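Side-chain contacts in FrnE protein (Deinococcus radiodurans, PDB 5CO3), which probably catalyses the formation or rearrangement of protein disulfide bonds, as a DsbA-like oxidoreductase built on the thioredoxin fold: residues A[15-20]-A[184-189]; A[68-73]-A[82-87]; A[130-135]-A[141-146]. All blocks are in the same frame, centred on the assembly; numbering follows the deposited sequence. Where two conformers were deposited one is given.

Contact 1: residues A[15-20]-A[184-189]; sequences DIWSDI and QQLGIT
Trp-17, on the sheet strand 12-18 of a DsbA-like thioredoxin fold, points its indole at Leu-186 and Ile-188, where helix 173-186 ends and the chain turns back toward the sheet. With chi1 at -86°, CG stands anti to the carbonyl carbon, and from CB the ring is carried across the gap, crossing both partners at about a right angle. Along the benzo half, CD2 is the first atom engaged, 3.9 Å from Ile-188 CD1; CE3 comes closer, 3.7 Å from the same methyl. That methyl lies over one face, 4.1 Å from the six-membered ring centroid and 28° off its normal, a CH-pi contact offset toward the rim. CZ3 is shared between Ile-188 CD1 and Leu-186 CD1, and CH2 meets Leu-186 CD1 obliquely at 3.7 Å. On the pyrrole side NE1 is hydrogen-bonded to Asp-179 O of the same helix, which, with the packing on the ring's faces, limits its rotation; the indole also stacks with His-50. Replacing Trp-17 with an alanine would probably open a gap under the Ile-188 methyl and leave Asp-179 O without the indole N-H. The two aliphatic residues flank Gly-187, whose positive phi completes a Schellman motif in which Gly-187 N donates to Gln-184 O at 3.0 Å.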
ATOM      1  N   ASP A  15       8.320   5.241  -0.232  1.00 33.23           N
ATOM      2  CA  ASP A  15       6.963   5.594  -0.642  1.00 32.11           C
ATOM      3  C   ASP A  15       6.291   4.427  -1.331  1.00 31.74           C
ATOM      4  O   ASP A  15       6.830   3.877  -2.291  1.00 38.19           O
ATOM      5  CB  ASP A  15       6.996   6.807  -1.572  1.00 37.26           C
ATOM      6  CG  ASP A  15       7.495   8.032  -0.878  1.00 38.33           C
ATOM      7  OD1 ASP A  15       6.704   8.618  -0.113  1.00 40.64           O
ATOM      8  OD2 ASP A  15       8.684   8.391  -1.061  1.00 43.72           O
ATOM      9  N   ILE A  16       5.116   4.035  -0.848  1.00 32.24           N
ATOM     10  CA  ILE A  16       4.440   2.885  -1.426  1.00 28.64           C
ATOM     11  C   ILE A  16       3.047   3.250  -1.904  1.00 33.26           C
ATOM     12  O   ILE A  16       2.197   3.685  -1.120  1.00 35.14           O
ATOM     13  CB  ILE A  16       4.340   1.715  -0.434  1.00 28.55           C
ATOM     14  CG1 ILE A  16       5.692   1.472   0.246  1.00 33.82           C
ATOM     15  CG2 ILE A  16       3.872   0.455  -1.152  1.00 30.48           C
ATOM     16  CD1 ILE A  16       5.650   0.388   1.292  1.00 33.54           C
ATOM     17  N   TRP A  17       2.820   3.069  -3.199  1.00 33.00           N
ATOM     18  CA  TRP A  17       1.475   3.226  -3.751  1.00 27.06           C
ATOM     19  C   TRP A  17       0.765   1.882  -3.729  1.00 31.04           C
ATOM     20  O   TRP A  17       1.337   0.848  -4.074  1.00 30.62           O
ATOM     21  CB  TRP A  17       1.533   3.796  -5.166  1.00 30.53           C
ATOM     22  CG  TRP A  17       1.593   5.301  -5.190  1.00 30.31           C
ATOM     23  CD1 TRP A  17       0.541   6.162  -5.315  1.00 30.32           C
ATOM     24  CD2 TRP A  17       2.765   6.116  -5.072  1.00 38.81           C
ATOM     25  NE1 TRP A  17       0.983   7.463  -5.290  1.00 32.00           N
ATOM     26  CE2 TRP A  17       2.347   7.463  -5.146  1.00 37.26           C
ATOM     27  CE3 TRP A  17       4.126   5.839  -4.918  1.00 36.48           C
ATOM     28  CZ2 TRP A  17       3.242   8.528  -5.063  1.00 40.14           C
ATOM     29  CZ3 TRP A  17       5.017   6.901  -4.844  1.00 41.79           C
ATOM     30  CH2 TRP A  17       4.569   8.227  -4.915  1.00 40.09           C
ATOM     31  N   SER A  18      -0.496   1.897  -3.313  1.00 28.09           N
ATOM     32  CA  SER A  18      -1.190   0.656  -3.052  1.00 26.07           C
ATOM     33  C   SER A  18      -2.695   0.900  -3.123  1.00 25.77           C
ATOM     34  O   SER A  18      -3.144   2.010  -2.850  1.00 27.40           O
ATOM     35  CB  SER A  18      -0.796   0.122  -1.682  1.00 28.26           C
ATOM     36  OG  SER A  18      -1.485  -1.064  -1.385  1.00 30.33           O
ATOM     37  N   ASP A  19      -3.444  -0.130  -3.506  1.00 29.28           N
ATOM     38  CA  ASP A  19      -4.898  -0.109  -3.385  1.00 25.84           C
ATOM     39  C   ASP A  19      -5.349  -1.216  -2.452  1.00 24.10           C
ATOM     40  O   ASP A  19      -4.818  -2.326  -2.461  1.00 25.36           O
ATOM     41  CB  ASP A  19      -5.592  -0.269  -4.747  1.00 25.54           C
ATOM     42  CG  ASP A  19      -7.066   0.168  -4.716  1.00 33.21           C
ATOM     43  OD1 ASP A  19      -7.543   0.665  -3.668  1.00 24.39           O
ATOM     44  OD2 ASP A  19      -7.735   0.033  -5.754  1.00 27.54           O
ATOM     45  N   ILE A  20      -6.344  -0.878  -1.639  1.00 25.58           N
ATOM     46  CA  ILE A  20      -6.944  -1.829  -0.713  0.61 24.03           C
ATOM     47  C   ILE A  20      -7.560  -2.994  -1.478  1.00 22.70           C
ATOM     48  O   ILE A  20      -7.567  -4.131  -0.990  1.00 22.98           O
ATOM     49  CB  ILE A  20      -8.008  -1.133   0.167  0.61 22.08           C
ATOM     50  CG1 ILE A  20      -7.320  -0.142   1.105  0.61 24.97           C
ATOM     51  CG2 ILE A  20      -8.822  -2.141   0.967  0.61 23.75           C
ATOM     52  CD1 ILE A  20      -7.945   1.206   1.157  0.61 26.77           C
ATOM     53  N   GLN A 184       0.246   8.726 -11.343  1.00 46.64           N
ATOM     54  CA  GLN A 184       0.058   8.888 -12.774  1.00 49.83           C
ATOM     55  C   GLN A 184       1.233   9.642 -13.391  1.00 51.53           C
ATOM     56  O   GLN A 184       1.780   9.223 -14.413  1.00 53.41           O
ATOM     57  CB  GLN A 184      -1.258   9.614 -13.060  1.00 55.60           C
ATOM     58  CG  GLN A 184      -1.779   9.417 -14.470  1.00 65.27           C
ATOM     59  CD  GLN A 184      -3.283   9.576 -14.554  1.00 77.84           C
ATOM     60  OE1 GLN A 184      -3.934   9.950 -13.577  1.00 83.05           O
ATOM     61  NE2 GLN A 184      -3.846   9.284 -15.723  1.00 82.24           N
ATOM     62  N   GLN A 185       1.624  10.744 -12.754  1.00 52.35           N
ATOM     63  CA  GLN A 185       2.736  11.561 -13.239  1.00 58.96           C
ATOM     64  C   GLN A 185       4.027  10.754 -13.279  1.00 59.06           C
ATOM     65  O   GLN A 185       4.829  10.891 -14.205  1.00 58.99           O
ATOM     66  CB  GLN A 185       2.920  12.800 -12.358  1.00 58.92           C
ATOM     67  CG  GLN A 185       1.778  13.805 -12.453  1.00 60.49           C
ATOM     68  CD  GLN A 185       1.690  14.706 -11.237  1.00 63.86           C
ATOM     69  OE1 GLN A 185       2.482  14.587 -10.297  1.00 63.95           O
ATOM     70  NE2 GLN A 185       0.720  15.611 -11.243  1.00 65.25           N
ATOM     71  N   LEU A 186       4.208   9.904 -12.270  1.00 57.54           N
ATOM     72  CA  LEU A 186       5.379   9.043 -12.165  1.00 54.25           C
ATOM     73  C   LEU A 186       5.328   7.849 -13.111  1.00 52.72           C
ATOM     74  O   LEU A 186       6.305   7.115 -13.234  1.00 56.15           O
ATOM     75  CB  LEU A 186       5.533   8.538 -10.729  1.00 55.38           C
ATOM     76  CG  LEU A 186       6.131   9.509  -9.715  1.00 50.92           C
ATOM     77  CD1 LEU A 186       5.922   8.982  -8.306  1.00 51.13           C
ATOM     78  CD2 LEU A 186       7.604   9.711 -10.004  1.00 56.43           C
ATOM     79  N   GLY A 187       4.190   7.641 -13.761  1.00 54.33           N
ATOM     80  CA  GLY A 187       4.041   6.519 -14.669  1.00 56.78           C
ATOM     81  C   GLY A 187       3.691   5.212 -13.976  1.00 55.05           C
ATOM     82  O   GLY A 187       3.733   4.143 -14.587  1.00 55.48           O
ATOM     83  N   ILE A 188       3.342   5.289 -12.698  1.00 52.50           N
ATOM     84  CA  ILE A 188       2.879   4.108 -11.975  1.00 47.48           C
ATOM     85  C   ILE A 188       1.487   3.716 -12.463  1.00 45.70           C
ATOM     86  O   ILE A 188       0.531   4.472 -12.298  1.00 50.40           O
ATOM     87  CB  ILE A 188       2.852   4.351 -10.455  1.00 40.96           C
ATOM     88  CG1 ILE A 188       4.256   4.720  -9.961  1.00 49.47           C
ATOM     89  CG2 ILE A 188       2.295   3.129  -9.724  1.00 45.57           C
ATOM     90  CD1 ILE A 188       4.293   5.206  -8.536  1.00 54.69           C
ATOM     91  N   THR A 189       1.373   2.534 -13.068  1.00 46.52           N
ATOM     92  CA  THR A 189       0.091   2.078 -13.607  1.00 50.66           C
ATOM     93  C   THR A 189      -0.374   0.772 -12.958  1.00 50.15           C
ATOM     94  O   THR A 189      -1.435   0.239 -13.296  1.00 49.66           O
ATOM     95  CB  THR A 189       0.160   1.882 -15.137  1.00 52.15           C
ATOM     96  OG1 THR A 189       1.137   0.882 -15.448  1.00 56.07           O
ATOM     97  CG2 THR A 189       0.549   3.182 -15.824  1.00 59.18           C
TER

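Contact 2: residues A[68-73]-A[82-87]; sequences DGLAMK and QGSLDH
Leu-70 and Leu-85 join two consecutive helices, 66-74 and 78-93, into a helical hairpin within the part of the DsbA-like protein that is inserted between strands of the thioredoxin fold. The side chains run past each other in opposite directions, so that each presents one methyl to the other: Leu-70 CD1 and Leu-85 CD2 lie 3.6 Å apart, a close van der Waals contact. The two leucines reach this meeting in different ways. Leu-70 starts out toward the opposite helix, and with CG anti to the backbone N (chi1 -152°) it reaches into the gap. Leu-85 leaves its backbone pointing neither toward nor away from the partner; a chi1 of -70° sets CG beside its own backbone N, and only the CD2 branch turns in. The separation of their CA atoms, Leu-70 to Leu-85, is 8.8 Å, consistent with helices that touch through side chains and not backbone to backbone.

Ser-84 borders the pair. Its OG comes within 4.3 Å of Leu-70 CD1, a loose van der Waals approach of a hydroxyl to a methyl. Leu-85 is the more deeply buried leucine, for it also rests on Met-66, Arg-67 and Phe-101, while Leu-70 packs on Ile-76 and Ala-81 near the turn between the helices. No hydrogen bond crosses between the two segments, and their contact is apolar packing. The polar geometry belongs to helix 78-93 itself, where one turn separates Gln-82 from Asp-86: OD1 lies nearly in the Gln-82 amide plane, yet NE2 meets it from above the carboxylate plane, at 3.0 Å.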
ATOM      1  N   ASP A  68     -16.074 -13.206 -11.015  1.00 33.31           N
ATOM      2  CA  ASP A  68     -16.733 -12.705 -12.213  1.00 37.45           C
ATOM      3  C   ASP A  68     -16.256 -11.312 -12.602  1.00 35.12           C
ATOM      4  O   ASP A  68     -16.183 -10.996 -13.788  1.00 38.35           O
ATOM      5  CB  ASP A  68     -18.249 -12.709 -12.021  1.00 34.70           C
ATOM      6  CG  ASP A  68     -18.806 -14.109 -11.920  1.00 37.57           C
ATOM      7  OD1 ASP A  68     -18.103 -15.044 -12.355  1.00 40.18           O
ATOM      8  OD2 ASP A  68     -19.935 -14.279 -11.430  1.00 42.85           O
ATOM      9  N   GLY A  69     -15.940 -10.482 -11.616  1.00 33.54           N
ATOM     10  CA  GLY A  69     -15.409  -9.160 -11.887  1.00 37.33           C
ATOM     11  C   GLY A  69     -14.037  -9.248 -12.523  1.00 40.11           C
ATOM     12  O   GLY A  69     -13.705  -8.494 -13.439  1.00 42.36           O
ATOM     13  N   LEU A  70     -13.235 -10.185 -12.034  1.00 37.34           N
ATOM     14  CA  LEU A  70     -11.922 -10.442 -12.598  1.00 38.56           C
ATOM     15  C   LEU A  70     -12.047 -10.968 -14.033  1.00 42.66           C
ATOM     16  O   LEU A  70     -11.296 -10.558 -14.918  1.00 46.25           O
ATOM     17  CB  LEU A  70     -11.171 -11.436 -11.717  1.00 42.37           C
ATOM     18  CG  LEU A  70      -9.645 -11.390 -11.692  1.00 51.75           C
ATOM     19  CD1 LEU A  70      -9.184 -11.994 -10.390  1.00 51.65           C
ATOM     20  CD2 LEU A  70      -9.066 -12.152 -12.865  1.00 59.30           C
ATOM     21  N   ALA A  71     -13.002 -11.871 -14.252  1.00 42.76           N
ATOM     22  CA  ALA A  71     -13.256 -12.429 -15.583  1.00 43.66           C
ATOM     23  C   ALA A  71     -13.594 -11.337 -16.595  1.00 45.05           C
ATOM     24  O   ALA A  71     -13.112 -11.350 -17.729  1.00 49.87           O
ATOM     25  CB  ALA A  71     -14.391 -13.460 -15.525  1.00 42.78           C
ATOM     26  N   MET A  72     -14.437 -10.401 -16.179  1.00 45.23           N
ATOM     27  CA  MET A  72     -14.843  -9.303 -17.039  1.00 51.06           C
ATOM     28  C   MET A  72     -13.668  -8.384 -17.337  1.00 56.15           C
ATOM     29  O   MET A  72     -13.488  -7.932 -18.471  1.00 55.96           O
ATOM     30  CB  MET A  72     -15.986  -8.515 -16.397  1.00 49.67           C
ATOM     31  CG  MET A  72     -17.331  -9.229 -16.469  1.00 63.30           C
ATOM     32  SD  MET A  72     -18.666  -8.382 -15.589  1.00 63.59           S
ATOM     33  CE  MET A  72     -19.003  -7.003 -16.679  1.00 74.58           C
ATOM     34  N   LYS A  73     -12.864  -8.123 -16.312  1.00 52.77           N
ATOM     35  CA  LYS A  73     -11.757  -7.184 -16.415  1.00 54.27           C
ATOM     36  C   LYS A  73     -10.708  -7.651 -17.418  1.00 59.71           C
ATOM     37  O   LYS A  73     -10.226  -6.865 -18.230  1.00 61.45           O
ATOM     38  CB  LYS A  73     -11.115  -6.977 -15.041  1.00 53.46           C
ATOM     39  CG  LYS A  73     -10.073  -5.872 -15.002  1.00 56.67           C
ATOM     40  CD  LYS A  73      -9.456  -5.743 -13.617  1.00 55.92           C
ATOM     41  CE  LYS A  73      -8.303  -4.758 -13.612  1.00 60.35           C
ATOM     42  NZ  LYS A  73      -7.690  -4.651 -12.262  1.00 64.71           N
ATOM     43  N   GLN A  82     -10.755 -17.952 -11.798  1.00 34.43           N
ATOM     44  CA  GLN A  82     -10.715 -18.700 -10.544  1.00 35.85           C
ATOM     45  C   GLN A  82      -9.305 -19.216 -10.274  1.00 38.00           C
ATOM     46  O   GLN A  82      -8.850 -19.246  -9.130  1.00 33.30           O
ATOM     47  CB  GLN A  82     -11.700 -19.868 -10.573  1.00 37.80           C
ATOM     48  CG  GLN A  82     -11.760 -20.618  -9.256  1.00 37.23           C
ATOM     49  CD  GLN A  82     -12.290 -19.756  -8.139  1.00 39.48           C
ATOM     50  OE1 GLN A  82     -13.335 -19.113  -8.276  1.00 37.56           O
ATOM     51  NE2 GLN A  82     -11.576 -19.734  -7.019  1.00 33.38           N
ATOM     52  N   GLY A  83      -8.621 -19.628 -11.335  1.00 36.79           N
ATOM     53  CA  GLY A  83      -7.250 -20.080 -11.208  1.00 38.65           C
ATOM     54  C   GLY A  83      -6.358 -18.958 -10.735  1.00 37.12           C
ATOM     55  O   GLY A  83      -5.426 -19.182  -9.957  1.00 36.99           O
ATOM     56  N   SER A  84      -6.632 -17.745 -11.205  1.00 35.76           N
ATOM     57  CA  SER A  84      -5.886 -16.581 -10.740  1.00 38.97           C
ATOM     58  C   SER A  84      -6.151 -16.316  -9.261  1.00 32.98           C
ATOM     59  O   SER A  84      -5.222 -16.033  -8.494  1.00 30.75           O
ATOM     60  CB  SER A  84      -6.238 -15.351 -11.573  1.00 46.66           C
ATOM     61  OG  SER A  84      -5.587 -14.200 -11.061  1.00 49.52           O
ATOM     62  N   LEU A  85      -7.423 -16.393  -8.865  1.00 28.80           N
ATOM     63  CA  LEU A  85      -7.797 -16.255  -7.462  1.00 26.14           C
ATOM     64  C   LEU A  85      -7.089 -17.315  -6.615  1.00 31.60           C
ATOM     65  O   LEU A  85      -6.553 -17.008  -5.559  1.00 29.60           O
ATOM     66  CB  LEU A  85      -9.314 -16.359  -7.281  1.00 30.79           C
ATOM     67  CG  LEU A  85     -10.141 -15.189  -7.827  1.00 30.59           C
ATOM     68  CD1 LEU A  85     -11.611 -15.355  -7.453  1.00 31.03           C
ATOM     69  CD2 LEU A  85      -9.606 -13.852  -7.333  1.00 29.41           C
ATOM     70  N   ASP A  86      -7.105 -18.559  -7.082  1.00 32.24           N
ATOM     71  CA  ASP A  86      -6.450 -19.636  -6.350  1.00 36.20           C
ATOM     72  C   ASP A  86      -4.956 -19.372  -6.197  1.00 34.62           C
ATOM     73  O   ASP A  86      -4.400 -19.559  -5.109  1.00 35.77           O
ATOM     74  CB  ASP A  86      -6.681 -20.979  -7.042  1.00 34.58           C
ATOM     75  CG  ASP A  86      -8.133 -21.413  -6.996  1.00 38.74           C
ATOM     76  OD1 ASP A  86      -8.897 -20.858  -6.175  1.00 37.92           O
ATOM     77  OD2 ASP A  86      -8.503 -22.314  -7.777  1.00 44.76           O
ATOM     78  N   HIS A  87      -4.312 -18.930  -7.277  1.00 33.10           N
ATOM     79  CA  HIS A  87      -2.889 -18.577  -7.222  1.00 34.81           C
ATOM     80  C   HIS A  87      -2.619 -17.526  -6.160  1.00 33.75           C
ATOM     81  O   HIS A  87      -1.721 -17.690  -5.325  1.00 28.80           O
ATOM     82  CB  HIS A  87      -2.401 -18.061  -8.573  1.00 32.89           C
ATOM     83  CG  HIS A  87      -0.958 -17.656  -8.580  1.00 40.83           C
ATOM     84  ND1 HIS A  87      -0.500 -16.543  -9.253  1.00 39.87           N
ATOM     85  CD2 HIS A  87       0.131 -18.219  -7.999  1.00 37.11           C
ATOM     86  CE1 HIS A  87       0.807 -16.436  -9.082  1.00 39.32           C
ATOM     87  NE2 HIS A  87       1.213 -17.443  -8.329  1.00 40.61           N
TER

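Contact 3: residues A[130-135]-A[141-146]; sequences ERLLRA and QNVNDL
Ala-135 and Gln-141 form the tight part of this contact, where the last turns of helix 125-137 meet the loop that follows. Gln-141 N donates to Ala-135 O at 3.1 Å with an N-H...O angle of 158°, the donor tilted from the carbonyl plane. Beside that bond the side chains pack as well: Ala-135 CB lies 3.9 Å from Gln-141 CG, and both CB and CG of the glutamine come within 3.5 Å of Ala-135 O. A chi1 of -46° puts CG beside the backbone N of Gln-141, which lays the start of the chain along the alanine, and a bend at chi2 then turns the amide toward Arg-131.

Away from the backbone bond the fit is looser. The side chains of Leu-132 and Val-143 cross obliquely, with CD2 of the first 4.1 Å from CG1 of the second, an apolar touch without a polar bond. At the amide end of the partly exposed Gln-141, its NE2 and Arg-131 NH2 are 3.7 Å apart with no bond between them, since both are donors; the planes stand 71° apart. They converge instead on Glu-139, whose OE1 accepts from Arg-131 NH1 and Gln-141 NE2, while Arg-131 NH2 pairs with Glu-155 and Gln-141 OE1 accepts from Lys-151. The exposed Arg-134 lays its guanidinium over a face of that of Arg-131; Arg-134 NE pairs with Glu-139 OE2, so this carboxylate probably offsets the charge of both arginines.

The loop then runs through an Asx turn at Asn-142 to Asp-145, the N-cap of helix 146-156. Leu-132 and Val-143 both rest on Ala-112 of helix 110-121, Val-143 also meets Ala-107 of strand 106-107, and Leu-132 and Arg-131 reach Leu-152 of helix 146-156.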
ATOM      1  N   GLU A 130      -3.165  -1.825   7.025  1.00 24.29           N
ATOM      2  CA  GLU A 130      -3.207  -3.238   7.385  1.00 21.81           C
ATOM      3  C   GLU A 130      -4.633  -3.720   7.692  1.00 21.95           C
ATOM      4  O   GLU A 130      -5.083  -4.736   7.154  1.00 20.93           O
ATOM      5  CB  GLU A 130      -2.289  -3.477   8.590  1.00 20.86           C
ATOM      6  CG  GLU A 130      -2.372  -4.869   9.195  1.00 24.79           C
ATOM      7  CD  GLU A 130      -1.618  -5.904   8.377  1.00 25.11           C
ATOM      8  OE1 GLU A 130      -0.721  -5.520   7.597  1.00 24.91           O
ATOM      9  OE2 GLU A 130      -1.924  -7.101   8.515  1.00 26.34           O
ATOM     10  N   ARG A 131      -5.337  -2.972   8.544  1.00 20.51           N
ATOM     11  CA  ARG A 131      -6.700  -3.317   8.943  1.00 22.43           C
ATOM     12  C   ARG A 131      -7.636  -3.371   7.754  1.00 19.17           C
ATOM     13  O   ARG A 131      -8.441  -4.292   7.644  1.00 22.09           O
ATOM     14  CB  ARG A 131      -7.234  -2.307   9.957  1.00 25.44           C
ATOM     15  CG  ARG A 131      -8.579  -2.730  10.566  1.00 26.73           C
ATOM     16  CD  ARG A 131      -8.397  -4.010  11.382  1.00 25.27           C
ATOM     17  NE  ARG A 131      -9.647  -4.675  11.764  1.00 26.82           N
ATOM     18  CZ  ARG A 131     -10.302  -5.552  11.003  1.00 25.20           C
ATOM     19  NH1 ARG A 131      -9.864  -5.844   9.775  1.00 25.43           N
ATOM     20  NH2 ARG A 131     -11.406  -6.122  11.458  1.00 29.86           N
ATOM     21  N   LEU A 132      -7.526  -2.383   6.863  1.00 18.68           N
ATOM     22  CA  LEU A 132      -8.359  -2.338   5.666  1.00 22.27           C
ATOM     23  C   LEU A 132      -8.058  -3.496   4.710  1.00 19.73           C
ATOM     24  O   LEU A 132      -8.974  -4.101   4.163  1.00 20.87           O
ATOM     25  CB  LEU A 132      -8.195  -0.991   4.952  1.00 19.93           C
ATOM     26  CG  LEU A 132      -8.936   0.101   5.712  1.00 18.88           C
ATOM     27  CD1 LEU A 132      -8.388   1.465   5.333  1.00 22.08           C
ATOM     28  CD2 LEU A 132     -10.457   0.016   5.428  1.00 21.19           C
ATOM     29  N   LEU A 133      -6.780  -3.817   4.533  1.00 18.91           N
ATOM     30  CA  LEU A 133      -6.427  -4.938   3.666  1.00 20.84           C
ATOM     31  C   LEU A 133      -7.043  -6.240   4.185  1.00 20.10           C
ATOM     32  O   LEU A 133      -7.587  -7.033   3.414  1.00 18.38           O
ATOM     33  CB  LEU A 133      -4.895  -5.066   3.546  1.00 18.87           C
ATOM     34  CG  LEU A 133      -4.240  -3.959   2.707  1.00 19.10           C
ATOM     35  CD1 LEU A 133      -2.713  -3.954   2.911  1.00 20.48           C
ATOM     36  CD2 LEU A 133      -4.597  -4.144   1.228  1.00 24.05           C
ATOM     37  N   ARG A 134      -6.967  -6.448   5.497  1.00 20.23           N
ATOM     38  CA  ARG A 134      -7.548  -7.635   6.108  1.00 19.59           C
ATOM     39  C   ARG A 134      -9.076  -7.642   5.970  1.00 20.28           C
ATOM     40  O   ARG A 134      -9.684  -8.659   5.628  1.00 22.06           O
ATOM     41  CB  ARG A 134      -7.136  -7.725   7.583  1.00 27.56           C
ATOM     42  CG  ARG A 134      -7.590  -9.000   8.283  1.00 34.01           C
ATOM     43  CD  ARG A 134      -7.118  -9.029   9.738  1.00 42.49           C
ATOM     44  NE  ARG A 134      -8.251  -8.979  10.656  1.00 58.95           N
ATOM     45  CZ  ARG A 134      -8.301  -8.251  11.769  1.00 59.59           C
ATOM     46  NH1 ARG A 134      -7.270  -7.490  12.132  1.00 59.50           N
ATOM     47  NH2 ARG A 134      -9.391  -8.287  12.525  1.00 56.85           N
ATOM     48  N   ALA A 135      -9.690  -6.492   6.223  1.00 20.46           N
ATOM     49  CA  ALA A 135     -11.139  -6.377   6.116  1.00 21.11           C
ATOM     50  C   ALA A 135     -11.616  -6.717   4.705  1.00 22.99           C
ATOM     51  O   ALA A 135     -12.639  -7.361   4.524  1.00 21.62           O
ATOM     52  CB  ALA A 135     -11.577  -4.978   6.495  1.00 21.12           C
ATOM     53  N   GLN A 141     -15.685  -7.658   4.312  1.00 22.94           N
ATOM     54  CA  GLN A 141     -16.237  -6.353   4.696  1.00 20.90           C
ATOM     55  C   GLN A 141     -16.327  -5.414   3.492  1.00 20.76           C
ATOM     56  O   GLN A 141     -15.531  -5.489   2.559  1.00 22.05           O
ATOM     57  CB  GLN A 141     -15.398  -5.703   5.804  1.00 23.76           C
ATOM     58  CG  GLN A 141     -15.042  -6.658   6.942  1.00 25.59           C
ATOM     59  CD  GLN A 141     -15.218  -6.041   8.315  1.00 29.82           C
ATOM     60  OE1 GLN A 141     -16.129  -5.233   8.530  1.00 39.07           O
ATOM     61  NE2 GLN A 141     -14.355  -6.428   9.265  1.00 31.05           N
ATOM     62  N   ASN A 142     -17.341  -4.548   3.514  1.00 20.97           N
ATOM     63  CA  ASN A 142     -17.527  -3.540   2.484  1.00 18.18           C
ATOM     64  C   ASN A 142     -16.808  -2.251   2.883  1.00 19.46           C
ATOM     65  O   ASN A 142     -17.300  -1.512   3.740  1.00 21.37           O
ATOM     66  CB  ASN A 142     -19.022  -3.295   2.284  1.00 19.32           C
ATOM     67  CG  ASN A 142     -19.319  -2.139   1.347  1.00 23.72           C
ATOM     68  OD1 ASN A 142     -18.423  -1.526   0.767  1.00 22.01           O
ATOM     69  ND2 ASN A 142     -20.611  -1.849   1.178  1.00 23.89           N
ATOM     70  N   VAL A 143     -15.651  -1.975   2.278  1.00 20.11           N
ATOM     71  CA  VAL A 143     -14.872  -0.802   2.696  1.00 22.55           C
ATOM     72  C   VAL A 143     -15.356   0.537   2.084  1.00 22.43           C
ATOM     73  O   VAL A 143     -14.721   1.578   2.252  1.00 24.01           O
ATOM     74  CB  VAL A 143     -13.373  -1.010   2.391  1.00 20.78           C
ATOM     75  CG1 VAL A 143     -12.877  -2.283   3.098  1.00 23.46           C
ATOM     76  CG2 VAL A 143     -13.121  -1.069   0.886  1.00 22.69           C
ATOM     77  N   ASN A 144     -16.481   0.502   1.366  1.00 23.28           N
ATOM     78  CA  ASN A 144     -17.147   1.733   0.933  1.00 23.56           C
ATOM     79  C   ASN A 144     -18.188   2.167   1.958  1.00 23.14           C
ATOM     80  O   ASN A 144     -18.691   3.278   1.912  1.00 28.71           O
ATOM     81  CB  ASN A 144     -17.823   1.529  -0.430  1.00 23.73           C
ATOM     82  CG  ASN A 144     -18.626   2.744  -0.876  1.00 24.79           C
ATOM     83  OD1 ASN A 144     -19.861   2.759  -0.833  1.00 31.60           O
ATOM     84  ND2 ASN A 144     -17.921   3.779  -1.293  1.00 25.31           N
ATOM     85  N   ASP A 145     -18.512   1.269   2.882  1.00 24.33           N
ATOM     86  CA  ASP A 145     -19.584   1.513   3.848  1.00 25.89           C
ATOM     87  C   ASP A 145     -19.100   2.305   5.073  1.00 25.49           C
ATOM     88  O   ASP A 145     -18.122   1.922   5.710  1.00 23.23           O
ATOM     89  CB  ASP A 145     -20.193   0.184   4.284  1.00 27.89           C
ATOM     90  CG  ASP A 145     -21.312   0.362   5.287  1.00 28.78           C
ATOM     91  OD1 ASP A 145     -22.385   0.866   4.897  1.00 30.61           O
ATOM     92  OD2 ASP A 145     -21.117  -0.010   6.463  1.00 30.39           O
ATOM     93  N   LEU A 146     -19.787   3.400   5.408  1.00 26.36           N
ATOM     94  CA  LEU A 146     -19.294   4.285   6.474  1.00 28.98           C
ATOM     95  C   LEU A 146     -19.280   3.621   7.860  1.00 31.88           C
ATOM     96  O   LEU A 146     -18.319   3.788   8.615  1.00 27.78           O
ATOM     97  CB  LEU A 146     -20.103   5.579   6.520  1.00 31.64           C
ATOM     98  CG  LEU A 146     -19.813   6.529   5.356  1.00 34.05           C
ATOM     99  CD1 LEU A 146     -20.777   7.716   5.355  1.00 42.42           C
ATOM    100  CD2 LEU A 146     -18.372   7.003   5.419  1.00 36.76           C
TER

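Contact 1 closes a long loop of the chain, and contacts 2 and 3 are nested within it one after the other. It ties the sheet to the end of helix 173-186, whereas the other two join neighbouring elements of the helical part. Contacts 1 and 3 meet directly: Ile-20 O lies 3.7 Å from Leu-133 CD2, although their centres are 20 Å apart. Contact 2 stands separate, its nearest atoms about 8 Å from contact 1 and about 13 Å from contact 3. Trp-17 lies near, without touching, Cys-22 and Cys-25, a thioredoxin-type CxxC that is probably the redox site and is not disulfide-bonded in this structure.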